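PDB 2W57: ferric uptake regulation protein from Vibrio cholerae, which probably represses iron-uptake genes by binding DNA in response to metal. Local coordinates for residues T84-V92 against E101-Q109. Numbering follows the deposited sequence.
Sequences TQHHHDHLV and EFSDDVIEQ. With ZN (zinc ion), chain C; ZN (zinc ion), chain D.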
loop_
_atom_site.group_PDB
_atom_site.type_symbol
_atom_site.label_atom_id
_atom_site.label_comp_id
_atom_site.label_asym_id
_atom_site.label_seq_id
_atom_site.Cartn_x
_atom_site.Cartn_y
_atom_site.Cartn_z
ATOM N N THR A 84 3.115 -9.352 -15.003
ATOM C CA THR A 84 3.731 -10.639 -15.352
ATOM C C THR A 84 3.148 -11.721 -14.443
ATOM O O THR A 84 2.722 -11.430 -13.331
ATOM C CB THR A 84 5.287 -10.642 -15.202
ATOM O OG1 THR A 84 5.655 -10.042 -13.953
ATOM C CG2 THR A 84 5.977 -9.889 -16.355
ATOM N N GLN A 85 3.127 -12.965 -14.920
ATOM C CA GLN A 85 2.793 -14.129 -14.086
ATOM C C GLN A 85 3.901 -14.401 -13.053
ATOM O O GLN A 85 3.626 -14.897 -11.953
ATOM C CB GLN A 85 2.587 -15.374 -14.947
ATOM C CG GLN A 85 1.639 -15.205 -16.155
ATOM C CD GLN A 85 1.696 -16.400 -17.132
ATOM O OE1 GLN A 85 2.096 -17.514 -16.762
ATOM N NE2 GLN A 85 1.290 -16.164 -18.385
ATOM N N HIS A 86 5.143 -14.061 -13.410
ATOM C CA HIS A 86 6.306 -14.219 -12.524
ATOM C C HIS A 86 6.216 -13.352 -11.264
ATOM O O HIS A 86 6.431 -12.130 -11.290
ATOM C CB HIS A 86 7.618 -13.945 -13.268
ATOM C CG HIS A 86 7.674 -14.549 -14.642
ATOM N ND1 HIS A 86 7.496 -15.900 -14.874
ATOM C CD2 HIS A 86 7.895 -13.985 -15.856
ATOM C CE1 HIS A 86 7.597 -16.139 -16.170
ATOM N NE2 HIS A 86 7.842 -14.996 -16.788
ATOM N N HIS A 87 5.893 -14.025 -10.164
ATOM C CA HIS A 87 5.740 -13.425 -8.852
ATOM C C HIS A 87 7.051 -12.860 -8.319
ATOM O O HIS A 87 8.088 -13.522 -8.375
ATOM C CB HIS A 87 5.211 -14.479 -7.873
ATOM C CG HIS A 87 5.162 -14.013 -6.453
ATOM N ND1 HIS A 87 4.089 -13.314 -5.938
ATOM C CD2 HIS A 87 6.052 -14.143 -5.439
ATOM C CE1 HIS A 87 4.323 -13.030 -4.669
ATOM N NE2 HIS A 87 5.507 -13.521 -4.341
ATOM N N HIS A 88 6.995 -11.634 -7.797
ATOM C CA HIS A 88 8.090 -11.102 -6.987
ATOM C C HIS A 88 7.598 -10.229 -5.808
ATOM O O HIS A 88 6.420 -9.860 -5.716
ATOM C CB HIS A 88 9.141 -10.388 -7.856
ATOM C CG HIS A 88 8.601 -9.234 -8.644
ATOM N ND1 HIS A 88 7.831 -9.396 -9.776
ATOM C CD2 HIS A 88 8.735 -7.899 -8.471
ATOM C CE1 HIS A 88 7.508 -8.211 -10.262
ATOM N NE2 HIS A 88 8.047 -7.286 -9.490
ATOM N N ASP A 89 8.514 -9.948 -4.890
ATOM C CA ASP A 89 8.274 -9.023 -3.799
ATOM C C ASP A 89 9.262 -7.887 -3.942
ATOM O O ASP A 89 10.066 -7.894 -4.874
ATOM C CB ASP A 89 8.413 -9.740 -2.466
ATOM C CG ASP A 89 7.407 -10.838 -2.324
ATOM O OD1 ASP A 89 6.204 -10.547 -2.505
ATOM O OD2 ASP A 89 7.809 -11.990 -2.068
ATOM N N HIS A 90 9.201 -6.905 -3.049
ATOM C CA HIS A 90 9.916 -5.664 -3.301
ATOM C C HIS A 90 10.724 -5.183 -2.131
ATOM O O HIS A 90 10.274 -5.181 -0.995
ATOM C CB HIS A 90 8.959 -4.563 -3.775
ATOM C CG HIS A 90 8.044 -4.990 -4.882
ATOM N ND1 HIS A 90 6.901 -5.733 -4.659
ATOM C CD2 HIS A 90 8.101 -4.779 -6.219
ATOM C CE1 HIS A 90 6.298 -5.965 -5.813
ATOM N NE2 HIS A 90 7.002 -5.392 -6.774
ATOM N N LEU A 91 11.940 -4.782 -2.440
ATOM C CA LEU A 91 12.815 -4.147 -1.490
ATOM C C LEU A 91 12.973 -2.730 -2.012
ATOM O O LEU A 91 13.284 -2.525 -3.178
ATOM C CB LEU A 91 14.141 -4.908 -1.443
ATOM C CG LEU A 91 15.358 -4.420 -0.663
ATOM C CD1 LEU A 91 15.126 -4.493 0.828
ATOM C CD2 LEU A 91 16.565 -5.265 -1.065
ATOM N N VAL A 92 12.721 -1.748 -1.165
ATOM C CA VAL A 92 12.641 -0.375 -1.623
ATOM C C VAL A 92 13.650 0.480 -0.870
ATOM O O VAL A 92 13.695 0.445 0.368
ATOM C CB VAL A 92 11.214 0.158 -1.415
ATOM C CG1 VAL A 92 11.066 1.582 -1.913
ATOM C CG2 VAL A 92 10.217 -0.760 -2.099
ATOM N N GLU A 101 13.585 -6.344 -6.930
ATOM C CA GLU A 101 12.665 -7.471 -6.911
ATOM C C GLU A 101 13.379 -8.664 -6.311
ATOM O O GLU A 101 14.561 -8.869 -6.578
ATOM C CB GLU A 101 12.234 -7.846 -8.327
ATOM C CG GLU A 101 11.745 -6.698 -9.173
ATOM C CD GLU A 101 11.257 -7.160 -10.522
ATOM O OE1 GLU A 101 11.658 -8.259 -10.949
ATOM O OE2 GLU A 101 10.476 -6.429 -11.166
ATOM N N PHE A 102 12.672 -9.451 -5.507
ATOM C CA PHE A 102 13.208 -10.714 -5.010
ATOM C C PHE A 102 12.095 -11.737 -4.853
ATOM O O PHE A 102 10.916 -11.384 -4.813
ATOM C CB PHE A 102 13.973 -10.521 -3.689
ATOM C CG PHE A 102 13.091 -10.180 -2.510
ATOM C CD1 PHE A 102 12.730 -8.858 -2.247
ATOM C CD2 PHE A 102 12.631 -11.181 -1.657
ATOM C CE1 PHE A 102 11.918 -8.538 -1.159
ATOM C CE2 PHE A 102 11.819 -10.869 -0.567
ATOM C CZ PHE A 102 11.462 -9.540 -0.322
ATOM N N SER A 103 12.484 -13.004 -4.778
ATOM C CA SER A 103 11.550 -14.090 -4.526
ATOM C C SER A 103 12.242 -15.196 -3.730
ATOM O O SER A 103 12.839 -16.101 -4.297
ATOM C CB SER A 103 10.979 -14.628 -5.844
ATOM O OG SER A 103 9.962 -15.588 -5.597
ATOM N N ASP A 104 12.152 -15.102 -2.410
ATOM C CA ASP A 104 12.806 -16.023 -1.506
ATOM C C ASP A 104 11.931 -17.248 -1.260
ATOM O O ASP A 104 10.753 -17.111 -0.927
ATOM C CB ASP A 104 13.083 -15.311 -0.189
ATOM C CG ASP A 104 14.000 -16.099 0.721
ATOM O OD1 ASP A 104 15.191 -16.282 0.358
ATOM O OD2 ASP A 104 13.533 -16.522 1.805
ATOM N N ASP A 105 12.514 -18.439 -1.416
ATOM C CA ASP A 105 11.812 -19.718 -1.206
ATOM C C ASP A 105 11.393 -19.949 0.244
ATOM O O ASP A 105 10.310 -20.481 0.511
ATOM C CB ASP A 105 12.702 -20.886 -1.637
ATOM C CG ASP A 105 13.196 -20.742 -3.052
ATOM O OD1 ASP A 105 12.346 -20.593 -3.960
ATOM O OD2 ASP A 105 14.432 -20.776 -3.256
ATOM N N VAL A 106 12.269 -19.571 1.169
ATOM C CA VAL A 106 12.034 -19.817 2.586
ATOM C C VAL A 106 10.852 -18.961 3.064
ATOM O O VAL A 106 9.914 -19.473 3.698
ATOM C CB VAL A 106 13.315 -19.580 3.442
ATOM C CG1 VAL A 106 13.020 -19.773 4.916
ATOM C CG2 VAL A 106 14.461 -20.514 2.999
ATOM N N ILE A 107 10.893 -17.671 2.728
ATOM C CA ILE A 107 9.780 -16.772 3.004
ATOM C C ILE A 107 8.500 -17.284 2.349
ATOM O O ILE A 107 7.480 -17.422 3.024
ATOM C CB ILE A 107 10.077 -15.319 2.574
ATOM C CG1 ILE A 107 11.201 -14.739 3.436
ATOM C CG2 ILE A 107 8.807 -14.452 2.664
ATOM C CD1 ILE A 107 11.764 -13.453 2.921
ATOM N N GLU A 108 8.555 -17.601 1.057
ATOM C CA GLU A 108 7.374 -18.134 0.382
ATOM C C GLU A 108 6.781 -19.308 1.159
ATOM O O GLU A 108 5.581 -19.323 1.410
ATOM C CB GLU A 108 7.655 -18.523 -1.076
ATOM C CG GLU A 108 7.953 -17.359 -2.046
ATOM C CD GLU A 108 6.993 -16.168 -1.919
ATOM O OE1 GLU A 108 5.780 -16.366 -1.678
ATOM O OE2 GLU A 108 7.463 -15.022 -2.060
ATOM N N GLN A 109 7.625 -20.255 1.577
ATOM C CA GLN A 109 7.179 -21.433 2.345
ATOM C C GLN A 109 6.612 -21.085 3.722
ATOM O O GLN A 109 5.580 -21.628 4.130
ATOM C CB GLN A 109 8.312 -22.462 2.477
ATOM C CG GLN A 109 7.982 -23.727 3.318
ATOM C CD GLN A 109 6.760 -24.518 2.810
ATOM O OE1 GLN A 109 6.327 -24.379 1.654
ATOM N NE2 GLN A 109 6.205 -25.354 3.684
HETATM ZN ZN ZN C . 6.344 -13.266 -2.247
HETATM ZN ZN ZN D . 7.382 -5.360 -9.103
#
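Asp89 and Phe102 form a hydrogen-bonded pair in the antiparallel beta hairpin of strands 89-93 and 99-102, part of the C-terminal dimerisation domain of Fur-family proteins. Asp89 N gives a nearly straight bond to Phe102 O (2.8 Å, 169°). Phe102 N returns one to Asp89 O at 3.1 Å. On the same face of the sheet, CB of Asp89 lies over the Phe102 ring in a CH-pi contact, 4.0 Å from the centroid. Phe102 also packs on Ile114 of the second subunit.

Two zinc ions satisfy His87 NE2, His88 NE2, His90 NE2, Asp89 OD2 and Glu108 OE2. One is bound by His87, Asp89 and Glu108, and His125 completes the site. This zinc ties the hairpin to helix 105-117. The carboxylates of Asp89 and Glu108 approach from opposite directions, nearly coplanar; both bind zinc, which probably offsets their charges. At the start of the helix, Asp104 is the N-cap: its OD2 accepts from Ile107 N, and its OD1 forms a salt bridge with Arg110 of the second subunit.

The other zinc takes His88 and His90, with His33 and Glu81. His88 ND1 gives a weak bond to His86 O in the ring plane. The extended Glu101 chain brings its carboxylate over one face of the His88 ring, planes 28° apart, with CD 3.2 Å above the plane and offset toward the rim. Glu101 OE2 lies 3.1 Å from His88 NE2 without a hydrogen bond, because NE2 is spent on zinc.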